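Local coordinates for protein Tv2483 (Treponema vincentii, PDB 6DET) that binds L-arginine with high selectivity and, as a lipoprotein of the solute-binding family 3, probably delivers it to an ABC transporter, at residues 47-52 with 193-198; 120-125 with 217-222. All blocks are in the same frame, centred on the assembly; numbering follows the deposited sequence.

From the N terminus, 47-52 comes first, a turn in the lobe built around strands 37-42, 76-81 and 98-104. The chain then leaves that lobe along 120-125, forms the second lobe with strands 143-148, 167-172 and 189-193, passes through 193-198 and returns along 217-222. Interaction 1 closes a loop of 140 residues, bringing the turn of the first lobe against the short helix of the second. Interaction 2 closes one of 91 residues by pairing the outgoing and returning strands. The two loops cross, since their segments alternate. They meet beside the bound arginine, where Tyr219 OH and Asp193 OD2 lie 2.7 Å apart.

Interaction 1 (47-52 with 193-198); sequences PILSFR and DLIYSL. With ARG (arginine), chain B.
Beside the arginine-binding cleft, the turn at the start of 47-52 in one lobe packs against the short, weakly bonded helix 194-197 of the other, and Pro47 and Tyr196 make the nearest backbone approach. Each places its carbonyl oxygen on the other's CB: Pro47 O is 3.3 Å from Tyr196 CB, and Tyr196 O is 3.4 Å from Pro47 CB. The two side chains cross at a slant, Pro47 CD approaching Tyr196 CD2 obliquely. With CG set between its backbone N and carbonyl carbon (chi1 67°), the Tyr196 ring folds back over its own segment, and Asp193 O lies above the centre of one face. That oxygen also accepts a 2.8 Å hydrogen bond from Ser197 OG. Beyond the proline, Ile48 reaches across with CD1, 3.6 Å from Ile195 O, and also touches Leu198 CB. Leu49 CD2 meets Ile195 CG2 at 3.9 Å, their side chains nearly perpendicular. Phe255 of helix 246-255 touches Ile48, Ile195 and Leu198, extending this apolar patch. No hydrogen bond joins the two segments directly. The bound arginine lies alongside: its amino N donates to Asp193 OD2 (2.8 Å), while its CD rests obliquely against Tyr196 CE1 at 3.8 Å. Such apolar packing between lobes beside the bound ligand is consistent with the closed, liganded form of a bilobal solute-binding protein.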
loop_
_atom_site.group_PDB
_atom_site.type_symbol
_atom_site.label_atom_id
_atom_site.label_comp_id
_atom_site.label_asym_id
_atom_site.label_seq_id
_atom_site.Cartn_x
_atom_site.Cartn_y
_atom_site.Cartn_z
ATOM N N PRO A 47 -0.482 -6.606 6.269
ATOM C CA PRO A 47 -0.748 -8.013 5.918
ATOM C C PRO A 47 -0.649 -8.278 4.418
ATOM O O PRO A 47 -0.919 -7.404 3.589
ATOM C CB PRO A 47 -2.178 -8.251 6.439
ATOM C CG PRO A 47 -2.354 -7.227 7.566
ATOM C CD PRO A 47 -1.599 -6.004 7.025
ATOM N N ILE A 48 -0.231 -9.508 4.083
ATOM C CA ILE A 48 -0.013 -9.980 2.705
ATOM C C ILE A 48 1.134 -9.290 1.959
ATOM O O ILE A 48 1.951 -9.966 1.324
ATOM C CB ILE A 48 -1.320 -9.887 1.891
ATOM C CG1 ILE A 48 -2.504 -10.399 2.730
ATOM C CG2 ILE A 48 -1.174 -10.693 0.618
ATOM C CD1 ILE A 48 -3.852 -10.512 1.964
ATOM N N LEU A 49 1.212 -7.953 1.998
ATOM C CA LEU A 49 2.188 -7.232 1.174
ATOM C C LEU A 49 3.588 -7.188 1.794
ATOM O O LEU A 49 4.586 -7.341 1.079
ATOM C CB LEU A 49 1.700 -5.805 0.939
ATOM C CG LEU A 49 0.344 -5.624 0.211
ATOM C CD1 LEU A 49 0.072 -4.128 0.032
ATOM C CD2 LEU A 49 0.350 -6.347 -1.126
ATOM N N SER A 50 3.690 -6.946 3.102
ATOM C CA SER A 50 4.987 -6.774 3.756
ATOM C C SER A 50 4.780 -6.801 5.257
ATOM O O SER A 50 4.476 -5.763 5.849
ATOM C CB SER A 50 5.683 -5.459 3.373
ATOM O OG SER A 50 4.844 -4.342 3.604
ATOM N N PHE A 51 4.927 -7.986 5.842
ATOM C CA PHE A 51 4.637 -8.219 7.255
ATOM C C PHE A 51 5.686 -9.180 7.812
ATOM O O PHE A 51 6.518 -9.721 7.078
ATOM C CB PHE A 51 3.219 -8.766 7.442
ATOM C CG PHE A 51 3.027 -10.142 6.874
ATOM C CD1 PHE A 51 2.739 -10.312 5.525
ATOM C CD2 PHE A 51 3.146 -11.267 7.676
ATOM C CE1 PHE A 51 2.590 -11.584 4.986
ATOM C CE2 PHE A 51 2.986 -12.536 7.151
ATOM C CZ PHE A 51 2.701 -12.695 5.793
ATOM N N ARG A 52 5.668 -9.377 9.140
ATOM C CA ARG A 52 6.624 -10.261 9.815
ATOM C C ARG A 52 6.037 -11.659 9.993
ATOM O O ARG A 52 4.959 -11.813 10.567
ATOM C CB ARG A 52 7.008 -9.708 11.194
ATOM C CG ARG A 52 7.650 -8.339 11.169
ATOM C CD ARG A 52 9.162 -8.431 11.066
ATOM N NE ARG A 52 9.806 -7.131 10.915
ATOM C CZ ARG A 52 11.101 -6.985 10.661
ATOM N NH1 ARG A 52 11.877 -8.064 10.547
ATOM N NH2 ARG A 52 11.621 -5.767 10.520
ATOM N N ASP A 193 -7.478 -0.687 3.447
ATOM C CA ASP A 193 -7.367 -1.034 2.034
ATOM C C ASP A 193 -7.856 -2.461 1.850
ATOM O O ASP A 193 -7.489 -3.366 2.614
ATOM C CB ASP A 193 -5.935 -0.929 1.486
ATOM C CG ASP A 193 -5.413 0.498 1.387
ATOM O OD1 ASP A 193 -6.169 1.472 1.570
ATOM O OD2 ASP A 193 -4.195 0.642 1.078
ATOM N N LEU A 194 -8.692 -2.655 0.829
ATOM C CA LEU A 194 -9.153 -3.993 0.494
ATOM C C LEU A 194 -8.002 -4.985 0.375
ATOM O O LEU A 194 -8.072 -6.091 0.923
ATOM C CB LEU A 194 -9.951 -3.942 -0.816
ATOM C CG LEU A 194 -10.510 -5.276 -1.300
ATOM C CD1 LEU A 194 -11.524 -5.811 -0.310
ATOM C CD2 LEU A 194 -11.154 -5.074 -2.670
ATOM N N ILE A 195 -6.924 -4.610 -0.336
ATOM C CA ILE A 195 -5.894 -5.581 -0.719
ATOM C C ILE A 195 -5.276 -6.250 0.511
ATOM O O ILE A 195 -5.091 -7.475 0.544
ATOM C CB ILE A 195 -4.811 -4.909 -1.593
ATOM C CG1 ILE A 195 -5.341 -4.743 -3.029
ATOM C CG2 ILE A 195 -3.517 -5.700 -1.578
ATOM C CD1 ILE A 195 -5.393 -6.061 -3.852
ATOM N N TYR A 196 -4.912 -5.467 1.524
ATOM C CA TYR A 196 -4.260 -6.090 2.676
ATOM C C TYR A 196 -5.263 -6.680 3.644
ATOM O O TYR A 196 -4.845 -7.346 4.600
ATOM C CB TYR A 196 -3.287 -5.110 3.397
ATOM C CG TYR A 196 -3.875 -3.895 4.109
ATOM C CD1 TYR A 196 -3.552 -2.595 3.702
ATOM C CD2 TYR A 196 -4.677 -4.050 5.242
ATOM C CE1 TYR A 196 -4.056 -1.499 4.366
ATOM C CE2 TYR A 196 -5.197 -2.966 5.906
ATOM C CZ TYR A 196 -4.888 -1.696 5.491
ATOM O OH TYR A 196 -5.396 -0.616 6.178
ATOM N N SER A 197 -6.561 -6.516 3.366
ATOM C CA SER A 197 -7.663 -7.016 4.194
ATOM C C SER A 197 -8.268 -8.327 3.686
ATOM O O SER A 197 -9.152 -8.889 4.348
ATOM C CB SER A 197 -8.756 -5.959 4.247
ATOM O OG SER A 197 -8.258 -4.797 4.845
ATOM N N LEU A 198 -7.798 -8.853 2.551
ATOM C CA LEU A 198 -8.487 -9.991 1.943
ATOM C C LEU A 198 -8.532 -11.201 2.874
ATOM O O LEU A 198 -9.560 -11.884 2.954
ATOM C CB LEU A 198 -7.834 -10.348 0.613
ATOM C CG LEU A 198 -8.087 -9.274 -0.443
ATOM C CD1 LEU A 198 -7.229 -9.526 -1.660
ATOM C CD2 LEU A 198 -9.563 -9.202 -0.819
HETATM N N ARG B . -2.310 2.670 0.543
HETATM C CA ARG B . -1.754 3.350 1.741
HETATM C C ARG B . -0.939 4.562 1.301
HETATM O O ARG B . -0.523 4.602 0.128
HETATM C CB ARG B . -0.870 2.403 2.551
HETATM C CG ARG B . -1.617 1.243 3.200
HETATM C CD ARG B . -0.711 0.260 3.935
HETATM N NE ARG B . -0.071 0.906 5.065
HETATM C CZ ARG B . 1.214 1.240 5.125
HETATM N NH1 ARG B . 1.648 1.872 6.218
HETATM N NH2 ARG B . 2.047 0.972 4.119
HETATM O OXT ARG B . -0.690 5.465 2.111
#

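Interaction 2 (120-125 with 217-222); sequences LQNAKI and EYYTFA
Backbone hydrogen bonds join the antiparallel strands 120-125 and 217-222. Asn122 and Glu217 form a hydrogen-bonded pair, Glu217 N donating to Asn122 O (2.8 Å) and Asn122 N to Glu217 O; farther along, Tyr219 N gives a nearly straight bond to Leu120 O (171°). Gln121 and Tyr218 make the non-hydrogen-bonded pair between them. A water, 2.8 Å from Glu217 O, links that carbonyl to Gln121 NE2 and lies over the rim of one face of the Tyr218 ring.

Charge gathers at the carboxylate of Glu217. OE1 receives Lys124 NZ on its syn lone pair, in a salt bridge of 2.6 Å, with a weak second bond from NZ to OE2. With CG anti to the backbone N (chi1 178°), the Asn122 amide runs alongside Glu217 and its ND2 reaches OE2 at 2.9 Å, in the amide plane but well above the carboxylate plane. Ser215 OG bonds to OE1 and Ser104 OG to OE2, an environment that would probably keep this buried group ionised.

Two carbon contacts pack on the ring of Tyr219, a pocket residue that touches the bound arginine. Asn122 CB sits over one face, offset toward the rim, in a CH-pi contact 3.9 Å from the centroid; Leu120 CD1 meets the edge, 3.9 Å from Tyr219 CD2. Tyr219 OH hydrogen-bonds Asp193 OD2.

The two strands run between the lobes, consistent with the hinge strands of family 3 binding proteins: strand 189-193 flanks 120-125, Asp193 OD1 forming a salt bridge with Lys124, strand 98-104 pairs with 215-223, and helix 61-73 touches Leu120 through Tyr61.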
loop_
_atom_site.group_PDB
_atom_site.type_symbol
_atom_site.label_atom_id
_atom_site.label_comp_id
_atom_site.label_asym_id
_atom_site.label_seq_id
_atom_site.Cartn_x
_atom_site.Cartn_y
_atom_site.Cartn_z
ATOM N N LEU A 120 -1.250 -3.346 -8.854
ATOM C CA LEU A 120 -2.478 -3.884 -8.261
ATOM C C LEU A 120 -3.554 -2.814 -8.271
ATOM O O LEU A 120 -3.239 -1.622 -8.217
ATOM C CB LEU A 120 -2.292 -4.331 -6.799
ATOM C CG LEU A 120 -1.437 -5.566 -6.501
ATOM C CD1 LEU A 120 -1.173 -5.724 -5.004
ATOM C CD2 LEU A 120 -2.142 -6.802 -7.098
ATOM N N GLN A 121 -4.831 -3.249 -8.341
ATOM C CA GLN A 121 -5.960 -2.391 -8.017
ATOM C C GLN A 121 -6.256 -2.494 -6.535
ATOM O O GLN A 121 -5.987 -3.514 -5.897
ATOM C CB GLN A 121 -7.226 -2.789 -8.782
ATOM C CG GLN A 121 -7.245 -2.338 -10.188
ATOM C CD GLN A 121 -8.560 -2.718 -10.808
ATOM O OE1 GLN A 121 -8.809 -3.894 -11.025
ATOM N NE2 GLN A 121 -9.435 -1.745 -10.994
ATOM N N ASN A 122 -6.800 -1.420 -5.986
ATOM C CA ASN A 122 -7.211 -1.416 -4.594
ATOM C C ASN A 122 -8.447 -0.547 -4.457
ATOM O O ASN A 122 -8.807 0.223 -5.356
ATOM C CB ASN A 122 -6.090 -0.905 -3.692
ATOM C CG ASN A 122 -6.509 -0.845 -2.247
ATOM O OD1 ASN A 122 -6.834 -1.883 -1.643
ATOM N ND2 ASN A 122 -6.518 0.368 -1.684
ATOM N N ALA A 123 -9.119 -0.711 -3.324
ATOM C CA ALA A 123 -10.220 0.144 -2.955
ATOM C C ALA A 123 -10.116 0.369 -1.456
ATOM O O ALA A 123 -9.720 -0.537 -0.726
ATOM C CB ALA A 123 -11.559 -0.491 -3.277
ATOM N N LYS A 124 -10.437 1.579 -1.020
ATOM C CA LYS A 124 -10.606 1.853 0.398
ATOM C C LYS A 124 -12.030 1.475 0.773
ATOM O O LYS A 124 -12.978 1.859 0.095
ATOM C CB LYS A 124 -10.345 3.314 0.689
ATOM C CG LYS A 124 -8.816 3.579 0.800
ATOM C CD LYS A 124 -8.479 5.026 1.007
ATOM C CE LYS A 124 -6.972 5.230 1.157
ATOM N NZ LYS A 124 -6.155 4.308 0.313
ATOM N N ILE A 125 -12.165 0.748 1.879
ATOM C CA ILE A 125 -13.437 0.258 2.373
ATOM C C ILE A 125 -13.571 0.663 3.837
ATOM O O ILE A 125 -12.582 0.920 4.529
ATOM C CB ILE A 125 -13.542 -1.266 2.205
ATOM C CG1 ILE A 125 -12.395 -1.964 2.934
ATOM C CG2 ILE A 125 -13.491 -1.624 0.724
ATOM C CD1 ILE A 125 -12.488 -3.455 2.978
ATOM N N GLU A 217 -8.650 2.644 -6.667
ATOM C CA GLU A 217 -7.262 3.096 -6.676
ATOM C C GLU A 217 -6.398 2.091 -7.409
ATOM O O GLU A 217 -6.804 0.952 -7.675
ATOM C CB GLU A 217 -6.653 3.226 -5.248
ATOM C CG GLU A 217 -7.440 3.960 -4.250
ATOM C CD GLU A 217 -6.846 3.916 -2.827
ATOM O OE1 GLU A 217 -7.396 4.651 -1.981
ATOM O OE2 GLU A 217 -5.930 3.117 -2.507
ATOM N N TYR A 218 -5.158 2.514 -7.641
ATOM C CA TYR A 218 -4.063 1.659 -8.044
ATOM C C TYR A 218 -2.928 1.779 -7.044
ATOM O O TYR A 218 -2.713 2.852 -6.467
ATOM C CB TYR A 218 -3.507 2.039 -9.405
ATOM C CG TYR A 218 -4.596 2.149 -10.435
ATOM C CD1 TYR A 218 -5.134 1.012 -11.018
ATOM C CD2 TYR A 218 -5.095 3.389 -10.813
ATOM C CE1 TYR A 218 -6.144 1.113 -11.954
ATOM C CE2 TYR A 218 -6.098 3.497 -11.752
ATOM C CZ TYR A 218 -6.623 2.358 -12.319
ATOM O OH TYR A 218 -7.628 2.464 -13.256
ATOM N N TYR A 219 -2.243 0.667 -6.835
ATOM C CA TYR A 219 -1.010 0.618 -6.069
ATOM C C TYR A 219 0.156 0.762 -7.041
ATOM O O TYR A 219 0.088 0.291 -8.180
ATOM C CB TYR A 219 -0.854 -0.712 -5.343
ATOM C CG TYR A 219 -1.639 -0.894 -4.033
ATOM C CD1 TYR A 219 -2.239 0.170 -3.392
ATOM C CD2 TYR A 219 -1.667 -2.133 -3.442
ATOM C CE1 TYR A 219 -2.893 -0.027 -2.126
ATOM C CE2 TYR A 219 -2.308 -2.355 -2.222
ATOM C CZ TYR A 219 -2.911 -1.297 -1.583
ATOM O OH TYR A 219 -3.487 -1.522 -0.344
ATOM N N THR A 220 1.235 1.354 -6.552
ATOM C CA THR A 220 2.459 1.548 -7.320
ATOM C C THR A 220 3.649 1.376 -6.385
ATOM O O THR A 220 3.497 1.075 -5.184
ATOM C CB THR A 220 2.448 2.933 -7.994
ATOM O OG1 THR A 220 3.596 3.104 -8.843
ATOM C CG2 THR A 220 2.441 4.038 -6.969
ATOM N N PHE A 221 4.852 1.569 -6.936
ATOM C CA PHE A 221 6.063 1.738 -6.149
ATOM C C PHE A 221 6.572 3.148 -6.427
ATOM O O PHE A 221 6.642 3.558 -7.595
ATOM C CB PHE A 221 7.111 0.695 -6.503
ATOM C CG PHE A 221 6.633 -0.702 -6.392
ATOM C CD1 PHE A 221 6.005 -1.153 -5.219
ATOM C CD2 PHE A 221 6.780 -1.580 -7.445
ATOM C CE1 PHE A 221 5.558 -2.453 -5.154
ATOM C CE2 PHE A 221 6.331 -2.876 -7.359
ATOM C CZ PHE A 221 5.722 -3.306 -6.212
ATOM N N ALA A 222 6.856 3.903 -5.364
ATOM C CA ALA A 222 7.154 5.336 -5.452
ATOM C C ALA A 222 8.663 5.590 -5.401
ATOM O O ALA A 222 9.361 5.036 -4.543
ATOM C CB ALA A 222 6.476 6.099 -4.310
HETATM O O HOH W 1 -9.043 0.745 -9.376
#